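Local coordinates for protein UDP-glucose:anthocyanidin 3-O-glucosyltransferase (Clitoria ternatea, PDB 4REL) that belongs to the GT-B clan of glycosyltransferases, whose members are built from two Rossmann-like domains, each around a parallel beta-sheet, at residues Asp250-Leu255 / Val323-Gln328; Ser256-Lys261 / Pro295-Leu300; Leu289-Phe294 / Gly394-Leu399. All blocks are in the same frame, centred on the assembly; numbering follows the deposited sequence. Where two conformers were deposited one is given.

All three contacts lie in the C-terminal Rossmann-like domain, around its six-stranded parallel sheet. Contacts 1 and 2 share helix 254-259 and have centres about 9 Å apart. They are joined through neighbouring strands: V323 O probably takes a hydrogen bond from L300 N at 2.8 Å, and V323 N probably gives one to W298 O. Contact 3 lies about 15 Å from contact 2, centre to centre, and meets it where L289 packs on F296 and W298. Contacts 1 and 3 do not touch, their nearest atoms being about 10 Å apart. None of the three supplies a residue to the kaempferol (KMP) pocket, to which this domain gives F365, G366 and D367.

Contact 1 (Asp250-Leu255 / Val323-Gln328); sequences DSNGCL and VSWVPQ
N252 and S324 are tied together by one water, which donates a hydrogen bond to N252 OD1 at 2.8 Å and accepts one from S324 N at 3.1 Å. The N252 carboxamide also lies against V323, with OD1 3.6 Å from V323 CG1. At its other end, ND2 comes to 2.8 Å from W325 O, but the angle is too poor for a hydrogen bond. ND2 also sits at the edge of the W325 ring, near its plane, as does D250 CA, while P327 N lies over one face of the indole. Deeper in, C254 SG rests on V326 CG1 at 3.5 Å. D250 opens a type I turn that runs to G253. With CG anti to the backbone N (chi1 -175°), its carboxylate reaches forward to the start of helix 254-259: OD1 takes C254 N at 3.0 Å, and OD2 takes L255 N at 3.0 Å through its syn lone pair. These two bonds fix the carboxylate's rotation, and OD1 then meets P327 CD at 3.8 Å. The loop gripped here leaves edge strand 320-323, and its W325-V326-P327-Q328 sequence opens the PSPG signature of plant glycosyltransferases.

Contact 2 (Ser256-Lys261 / Pro295-Leu300); sequences SWLDSK and PFVWAL
The indole of W257 leans obliquely against the start of strand 296-299, meeting P295, F296 and V297 with the far end of its six-membered ring. On one face lies K261 CE, 3.4 Å above the ring plane and offset toward the rim; at the edge, in plane, is L258 CD2. The closest approaches across the contact are CH2 to F296 O and CZ3 to V297 CG2, both 3.5 Å, and CH2 also reaches P295 CB at 4.1 Å. W257 is placed for this by having CG anti to its own backbone N (chi1 -171°), which extends the ring away from the helix toward the strand. L258 adds a second apolar touch, its CD2 meeting V297 CG2 at 4.0 Å with the two side chains crossing at about a right angle. K261 leaves with CG beside its backbone N and bends at chi2 (-62°), which carries its chain over the indole and puts CD 4.2 Å from P295 CB. Two backbone bonds hold S260 and K261 to the preceding turn, S260 N to W257 O at 3.1 Å and K261 N to L258 O at 2.9 Å. S336 OG lies within hydrogen-bonding distance of both L258 O and K261 O, and its one proton can serve only one at a time. V297 points its side chain at helix 254-259, whereas F296 and W298 pack on helix 279-292. The strand is thus sandwiched between helices, and with strand 266-270 and helix 279-292 it forms a beta-alpha-beta crossover of the Rossmann-like fold.

Contact 3 (Leu289-Phe294 / Gly394-Leu399); sequences LEESGF and GFVKSL
L399 packs against L289, S292 and F294, joining helices 279-292 and 392-403 in the helical layer of the Rossmann-like C-terminal domain. Its CD1 meets S292 CB at 4.0 Å and L289 CD2 at 4.2 Å, the two leucines crossing at about a right angle. Its CB lies 3.9 Å from F294 CE2, where the phenyl ring comes in obliquely. Within its own helix, L399 CD1 stands 3.8 Å above the plane of the F395 ring, over the centre, and F395 and L399 both rest on I360 of strand 359-361. L289 meets both members of this pair from one side, its CG also reaching F395 CE2 at 4.3 Å. V396, one turn before N400, marks the nearest backbone approach: its CA is 5.7 Å from the CA of S292, and its CG2 faces S292 N. It also borders A288, one turn earlier on helix 279-292. S292 meets L399 while its hydroxyl, turned between its own N and carbonyl carbon (chi1 79°), bonds within its own segment, 289-294. S292 OG donates to L289 O at 2.8 Å and, in an ST turn, accepts F294 N at 3.2 Å with an N-H...O angle of 168°.

Contact 1 (Asp250-Leu255 / Val323-Gln328)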
loop_
_atom_site.group_PDB
_atom_site.type_symbol
_atom_site.label_atom_id
_atom_site.label_comp_id
_atom_site.label_asym_id
_atom_site.label_seq_id
_atom_site.Cartn_x
_atom_site.Cartn_y
_atom_site.Cartn_z
ATOM N N ASP A 250 -22.308 7.990 2.592
ATOM C CA ASP A 250 -21.588 8.459 3.779
ATOM C C ASP A 250 -22.492 8.239 4.989
ATOM O O ASP A 250 -23.076 9.184 5.518
ATOM C CB ASP A 250 -21.279 9.947 3.594
ATOM C CG ASP A 250 -20.422 10.532 4.707
ATOM O OD1 ASP A 250 -19.841 9.775 5.519
ATOM O OD2 ASP A 250 -20.324 11.778 4.742
ATOM N N SER A 251 -22.615 6.986 5.414
ATOM C CA SER A 251 -23.557 6.615 6.471
ATOM C C SER A 251 -23.377 7.413 7.766
ATOM O O SER A 251 -24.349 7.687 8.477
ATOM C CB SER A 251 -23.502 5.104 6.738
ATOM O OG SER A 251 -22.263 4.552 6.335
ATOM N N ASN A 252 -22.141 7.810 8.054
ATOM C CA ASN A 252 -21.848 8.537 9.280
ATOM C C ASN A 252 -21.860 10.054 9.109
ATOM O O ASN A 252 -21.657 10.788 10.071
ATOM C CB ASN A 252 -20.503 8.095 9.862
ATOM C CG ASN A 252 -20.352 6.585 9.911
ATOM O OD1 ASN A 252 -20.863 5.927 10.816
ATOM N ND2 ASN A 252 -19.639 6.032 8.935
ATOM N N GLY A 253 -22.091 10.526 7.889
ATOM C CA GLY A 253 -22.138 11.960 7.637
ATOM C C GLY A 253 -20.810 12.668 7.870
ATOM O O GLY A 253 -20.769 13.810 8.344
ATOM N N CYS A 254 -19.720 11.991 7.522
ATOM C CA CYS A 254 -18.374 12.513 7.752
ATOM C C CYS A 254 -18.126 13.838 7.066
ATOM O O CYS A 254 -17.616 14.780 7.679
ATOM C CB CYS A 254 -17.340 11.508 7.267
ATOM S SG CYS A 254 -17.187 10.091 8.322
ATOM N N LEU A 255 -18.475 13.910 5.784
ATOM C CA LEU A 255 -18.165 15.089 4.997
ATOM C C LEU A 255 -18.966 16.290 5.458
ATOM O O LEU A 255 -18.445 17.407 5.514
ATOM C CB LEU A 255 -18.385 14.829 3.505
ATOM C CG LEU A 255 -17.486 13.749 2.912
ATOM C CD1 LEU A 255 -17.792 13.560 1.424
ATOM C CD2 LEU A 255 -16.020 14.103 3.121
ATOM N N VAL A 323 -16.131 6.191 14.382
ATOM C CA VAL A 323 -16.983 5.456 13.454
ATOM C C VAL A 323 -16.267 4.223 12.924
ATOM O O VAL A 323 -15.044 4.129 13.000
ATOM C CB VAL A 323 -17.422 6.345 12.279
ATOM C CG1 VAL A 323 -18.284 7.500 12.783
ATOM C CG2 VAL A 323 -16.211 6.866 11.543
ATOM N N SER A 324 -17.031 3.276 12.391
ATOM C CA SER A 324 -16.468 2.017 11.926
ATOM C C SER A 324 -15.845 2.143 10.542
ATOM O O SER A 324 -14.950 1.375 10.188
ATOM C CB SER A 324 -17.545 0.924 11.909
ATOM O OG SER A 324 -18.044 0.704 13.213
ATOM N N TRP A 325 -16.320 3.115 9.769
ATOM C CA TRP A 325 -15.872 3.301 8.390
ATOM C C TRP A 325 -16.010 4.757 7.955
ATOM O O TRP A 325 -16.951 5.442 8.356
ATOM C CB TRP A 325 -16.695 2.402 7.456
ATOM C CG TRP A 325 -16.487 2.684 5.997
ATOM C CD1 TRP A 325 -15.562 2.106 5.173
ATOM C CD2 TRP A 325 -17.222 3.612 5.187
ATOM N NE1 TRP A 325 -15.677 2.618 3.902
ATOM C CE2 TRP A 325 -16.687 3.546 3.885
ATOM C CE3 TRP A 325 -18.280 4.495 5.439
ATOM C CZ2 TRP A 325 -17.175 4.331 2.836
ATOM C CZ3 TRP A 325 -18.762 5.271 4.399
ATOM C CH2 TRP A 325 -18.211 5.185 3.115
ATOM N N VAL A 326 -15.064 5.233 7.145
ATOM C CA VAL A 326 -15.197 6.532 6.495
ATOM C C VAL A 326 -14.855 6.395 5.013
ATOM O O VAL A 326 -14.111 5.492 4.626
ATOM C CB VAL A 326 -14.262 7.610 7.122
ATOM C CG1 VAL A 326 -14.539 7.775 8.595
ATOM C CG2 VAL A 326 -12.807 7.260 6.889
ATOM N N PRO A 327 -15.406 7.286 4.178
ATOM C CA PRO A 327 -14.930 7.370 2.791
ATOM C C PRO A 327 -13.568 8.076 2.795
ATOM O O PRO A 327 -13.493 9.304 2.661
ATOM C CB PRO A 327 -16.003 8.219 2.111
ATOM C CG PRO A 327 -16.548 9.097 3.206
ATOM C CD PRO A 327 -16.452 8.283 4.482
ATOM N N GLN A 328 -12.498 7.307 2.969
ATOM C CA GLN A 328 -11.199 7.897 3.298
ATOM C C GLN A 328 -10.674 8.850 2.228
ATOM O O GLN A 328 -10.141 9.902 2.558
ATOM C CB GLN A 328 -10.165 6.819 3.625
ATOM C CG GLN A 328 -8.795 7.385 3.993
ATOM C CD GLN A 328 -7.840 6.326 4.476
ATOM O OE1 GLN A 328 -7.871 5.933 5.642
ATOM N NE2 GLN A 328 -6.976 5.856 3.584
HETATM O O HOH W 1 -20.079 3.700 12.370
#

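Contact 2 (Ser256-Lys261 / Pro295-Leu300)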
loop_
_atom_site.group_PDB
_atom_site.type_symbol
_atom_site.label_atom_id
_atom_site.label_comp_id
_atom_site.label_asym_id
_atom_site.label_seq_id
_atom_site.Cartn_x
_atom_site.Cartn_y
_atom_site.Cartn_z
ATOM N N SER A 256 -20.235 16.055 5.787
ATOM C CA SER A 256 -21.095 17.126 6.258
ATOM C C SER A 256 -20.554 17.628 7.594
ATOM O O SER A 256 -20.492 18.835 7.843
ATOM C CB SER A 256 -22.535 16.630 6.407
ATOM O OG SER A 256 -23.398 17.682 6.792
ATOM N N TRP A 257 -20.152 16.685 8.438
ATOM C CA TRP A 257 -19.550 17.017 9.722
ATOM C C TRP A 257 -18.278 17.839 9.511
ATOM O O TRP A 257 -18.065 18.859 10.171
ATOM C CB TRP A 257 -19.242 15.739 10.501
ATOM C CG TRP A 257 -18.813 15.982 11.925
ATOM C CD1 TRP A 257 -19.627 16.134 13.009
ATOM C CD2 TRP A 257 -17.469 16.084 12.415
ATOM N NE1 TRP A 257 -18.876 16.337 14.142
ATOM C CE2 TRP A 257 -17.547 16.306 13.805
ATOM C CE3 TRP A 257 -16.208 16.011 11.814
ATOM C CZ2 TRP A 257 -16.410 16.450 14.606
ATOM C CZ3 TRP A 257 -15.080 16.157 12.609
ATOM C CH2 TRP A 257 -15.190 16.375 13.988
ATOM N N LEU A 258 -17.440 17.401 8.573
ATOM C CA LEU A 258 -16.205 18.122 8.266
ATOM C C LEU A 258 -16.490 19.522 7.697
ATOM O O LEU A 258 -15.729 20.458 7.943
ATOM C CB LEU A 258 -15.305 17.298 7.324
ATOM C CG LEU A 258 -14.710 16.006 7.901
ATOM C CD1 LEU A 258 -14.097 15.108 6.834
ATOM C CD2 LEU A 258 -13.655 16.306 8.992
ATOM N N ASP A 259 -17.595 19.673 6.963
ATOM C CA ASP A 259 -17.962 20.984 6.414
ATOM C C ASP A 259 -18.142 22.038 7.507
ATOM O O ASP A 259 -17.961 23.236 7.269
ATOM C CB ASP A 259 -19.257 20.897 5.596
ATOM C CG ASP A 259 -19.083 20.154 4.292
ATOM O OD1 ASP A 259 -17.988 20.246 3.687
ATOM O OD2 ASP A 259 -20.053 19.486 3.865
ATOM N N SER A 260 -18.499 21.583 8.704
ATOM C CA SER A 260 -18.797 22.482 9.812
ATOM C C SER A 260 -17.534 22.851 10.572
ATOM O O SER A 260 -17.581 23.635 11.519
ATOM C CB SER A 260 -19.809 21.842 10.767
ATOM O OG SER A 260 -19.272 20.700 11.413
ATOM N N LYS A 261 -16.403 22.292 10.148
ATOM C CA LYS A 261 -15.131 22.529 10.830
ATOM C C LYS A 261 -14.235 23.502 10.060
ATOM O O LYS A 261 -14.411 23.693 8.859
ATOM C CB LYS A 261 -14.399 21.199 11.045
ATOM C CG LYS A 261 -15.207 20.188 11.835
ATOM C CD LYS A 261 -15.498 20.708 13.228
ATOM C CE LYS A 261 -16.467 19.792 13.955
ATOM N NZ LYS A 261 -16.838 20.337 15.290
ATOM N N PRO A 295 -10.778 18.751 17.226
ATOM C CA PRO A 295 -11.810 17.943 16.574
ATOM C C PRO A 295 -11.162 16.760 15.859
ATOM O O PRO A 295 -10.035 16.859 15.387
ATOM C CB PRO A 295 -12.456 18.916 15.586
ATOM C CG PRO A 295 -11.423 19.971 15.346
ATOM C CD PRO A 295 -10.638 20.089 16.620
ATOM N N PHE A 296 -11.854 15.630 15.826
ATOM C CA PHE A 296 -11.268 14.428 15.255
ATOM C C PHE A 296 -12.308 13.516 14.630
ATOM O O PHE A 296 -13.476 13.533 15.017
ATOM C CB PHE A 296 -10.459 13.658 16.322
ATOM C CG PHE A 296 -11.292 13.152 17.477
ATOM C CD1 PHE A 296 -11.933 11.917 17.408
ATOM C CD2 PHE A 296 -11.422 13.904 18.639
ATOM C CE1 PHE A 296 -12.704 11.444 18.478
ATOM C CE2 PHE A 296 -12.179 13.439 19.709
ATOM C CZ PHE A 296 -12.828 12.209 19.628
ATOM N N VAL A 297 -11.875 12.744 13.637
ATOM C CA VAL A 297 -12.655 11.640 13.108
ATOM C C VAL A 297 -11.768 10.415 13.240
ATOM O O VAL A 297 -10.669 10.385 12.696
ATOM C CB VAL A 297 -12.993 11.837 11.627
ATOM C CG1 VAL A 297 -13.766 10.620 11.108
ATOM C CG2 VAL A 297 -13.819 13.096 11.432
ATOM N N TRP A 298 -12.230 9.414 13.980
ATOM C CA TRP A 298 -11.429 8.219 14.213
ATOM C C TRP A 298 -12.162 7.032 13.605
ATOM O O TRP A 298 -13.270 6.689 14.036
ATOM C CB TRP A 298 -11.219 8.025 15.721
ATOM C CG TRP A 298 -10.316 6.887 16.135
ATOM C CD1 TRP A 298 -9.629 6.028 15.320
ATOM C CD2 TRP A 298 -9.996 6.503 17.483
ATOM N NE1 TRP A 298 -8.895 5.137 16.083
ATOM C CE2 TRP A 298 -9.115 5.402 17.410
ATOM C CE3 TRP A 298 -10.380 6.978 18.743
ATOM C CZ2 TRP A 298 -8.609 4.773 18.546
ATOM C CZ3 TRP A 298 -9.879 6.349 19.873
ATOM C CH2 TRP A 298 -9.005 5.259 19.767
ATOM N N ALA A 299 -11.562 6.437 12.574
ATOM C CA ALA A 299 -12.107 5.233 11.969
ATOM C C ALA A 299 -11.535 4.083 12.765
ATOM O O ALA A 299 -10.328 3.826 12.718
ATOM C CB ALA A 299 -11.704 5.134 10.506
ATOM N N LEU A 300 -12.410 3.418 13.518
ATOM C CA LEU A 300 -12.026 2.412 14.498
ATOM C C LEU A 300 -12.944 1.196 14.360
ATOM O O LEU A 300 -14.171 1.342 14.345
ATOM C CB LEU A 300 -12.154 3.000 15.914
ATOM C CG LEU A 300 -11.866 2.094 17.114
ATOM C CD1 LEU A 300 -10.391 1.738 17.184
ATOM C CD2 LEU A 300 -12.302 2.752 18.415
#

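Contact 3 (Leu289-Phe294 / Gly394-Leu399)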
loop_
_atom_site.group_PDB
_atom_site.type_symbol
_atom_site.label_atom_id
_atom_site.label_comp_id
_atom_site.label_asym_id
_atom_site.label_seq_id
_atom_site.Cartn_x
_atom_site.Cartn_y
_atom_site.Cartn_z
ATOM N N LEU A 289 -6.573 12.081 22.295
ATOM C CA LEU A 289 -7.550 12.802 21.484
ATOM C C LEU A 289 -8.452 13.647 22.372
ATOM O O LEU A 289 -8.656 14.833 22.107
ATOM C CB LEU A 289 -8.380 11.831 20.638
ATOM C CG LEU A 289 -7.707 11.269 19.387
ATOM C CD1 LEU A 289 -8.628 10.254 18.704
ATOM C CD2 LEU A 289 -7.331 12.378 18.415
ATOM N N GLU A 290 -8.970 13.050 23.442
ATOM C CA GLU A 290 -9.855 13.786 24.342
ATOM C C GLU A 290 -9.129 14.954 25.003
ATOM O O GLU A 290 -9.639 16.072 25.045
ATOM C CB GLU A 290 -10.450 12.869 25.423
ATOM C CG GLU A 290 -11.350 13.622 26.392
ATOM C CD GLU A 290 -12.165 12.714 27.289
ATOM O OE1 GLU A 290 -11.971 11.478 27.247
ATOM O OE2 GLU A 290 -13.018 13.244 28.035
ATOM N N GLU A 291 -7.934 14.691 25.520
ATOM C CA GLU A 291 -7.197 15.720 26.239
ATOM C C GLU A 291 -6.772 16.858 25.311
ATOM O O GLU A 291 -6.715 18.010 25.732
ATOM C CB GLU A 291 -5.985 15.118 26.958
ATOM C CG GLU A 291 -5.663 15.782 28.287
ATOM C CD GLU A 291 -4.344 16.532 28.266
ATOM O OE1 GLU A 291 -3.343 15.970 27.770
ATOM O OE2 GLU A 291 -4.310 17.687 28.745
ATOM N N SER A 292 -6.509 16.535 24.045
ATOM C CA SER A 292 -6.019 17.524 23.085
ATOM C C SER A 292 -7.035 18.618 22.813
ATOM O O SER A 292 -6.659 19.750 22.512
ATOM C CB SER A 292 -5.599 16.863 21.766
ATOM O OG SER A 292 -6.720 16.559 20.955
ATOM N N GLY A 293 -8.320 18.276 22.916
ATOM C CA GLY A 293 -9.388 19.216 22.626
ATOM C C GLY A 293 -9.645 19.443 21.144
ATOM O O GLY A 293 -10.559 20.191 20.785
ATOM N N PHE A 294 -8.852 18.810 20.280
ATOM C CA PHE A 294 -8.983 19.042 18.842
ATOM C C PHE A 294 -10.157 18.251 18.301
ATOM O O PHE A 294 -10.497 17.194 18.839
ATOM C CB PHE A 294 -7.718 18.614 18.084
ATOM C CG PHE A 294 -6.483 19.402 18.438
ATOM C CD1 PHE A 294 -6.452 20.779 18.287
ATOM C CD2 PHE A 294 -5.342 18.752 18.889
ATOM C CE1 PHE A 294 -5.307 21.503 18.601
ATOM C CE2 PHE A 294 -4.195 19.467 19.206
ATOM C CZ PHE A 294 -4.179 20.845 19.059
ATOM N N GLY A 394 2.763 11.872 24.594
ATOM C CA GLY A 394 3.518 11.966 23.355
ATOM C C GLY A 394 2.649 12.319 22.165
ATOM O O GLY A 394 3.009 13.160 21.347
ATOM N N PHE A 395 1.496 11.667 22.070
ATOM C CA PHE A 395 0.574 11.885 20.960
ATOM C C PHE A 395 -0.033 13.293 21.032
ATOM O O PHE A 395 -0.189 13.950 20.001
ATOM C CB PHE A 395 -0.497 10.787 20.974
ATOM C CG PHE A 395 -1.441 10.813 19.800
ATOM C CD1 PHE A 395 -1.081 11.380 18.590
ATOM C CD2 PHE A 395 -2.696 10.247 19.922
ATOM C CE1 PHE A 395 -1.966 11.395 17.534
ATOM C CE2 PHE A 395 -3.590 10.253 18.868
ATOM C CZ PHE A 395 -3.224 10.827 17.669
ATOM N N VAL A 396 -0.360 13.759 22.237
ATOM C CA VAL A 396 -0.842 15.131 22.397
ATOM C C VAL A 396 0.192 16.111 21.852
ATOM O O VAL A 396 -0.154 17.065 21.156
ATOM C CB VAL A 396 -1.162 15.472 23.882
ATOM C CG1 VAL A 396 -1.296 16.977 24.080
ATOM C CG2 VAL A 396 -2.435 14.780 24.325
ATOM N N LYS A 397 1.467 15.876 22.167
ATOM C CA LYS A 397 2.525 16.751 21.668
ATOM C C LYS A 397 2.594 16.735 20.144
ATOM O O LYS A 397 2.708 17.787 19.533
ATOM C CB LYS A 397 3.883 16.408 22.294
ATOM C CG LYS A 397 3.962 16.773 23.779
ATOM C CD LYS A 397 5.277 16.340 24.413
ATOM C CE LYS A 397 5.273 16.618 25.918
ATOM N NZ LYS A 397 6.573 16.276 26.560
ATOM N N SER A 398 2.486 15.553 19.536
ATOM C CA SER A 398 2.535 15.459 18.072
ATOM C C SER A 398 1.342 16.159 17.428
ATOM O O SER A 398 1.485 16.814 16.387
ATOM C CB SER A 398 2.605 14.000 17.616
ATOM O OG SER A 398 3.821 13.408 18.060
ATOM N N LEU A 399 0.168 16.012 18.039
ATOM C CA LEU A 399 -1.042 16.656 17.528
ATOM C C LEU A 399 -0.882 18.165 17.562
ATOM O O LEU A 399 -1.224 18.849 16.600
ATOM C CB LEU A 399 -2.274 16.234 18.339
ATOM C CG LEU A 399 -2.786 14.812 18.097
ATOM C CD1 LEU A 399 -3.753 14.383 19.195
ATOM C CD2 LEU A 399 -3.487 14.773 16.761
#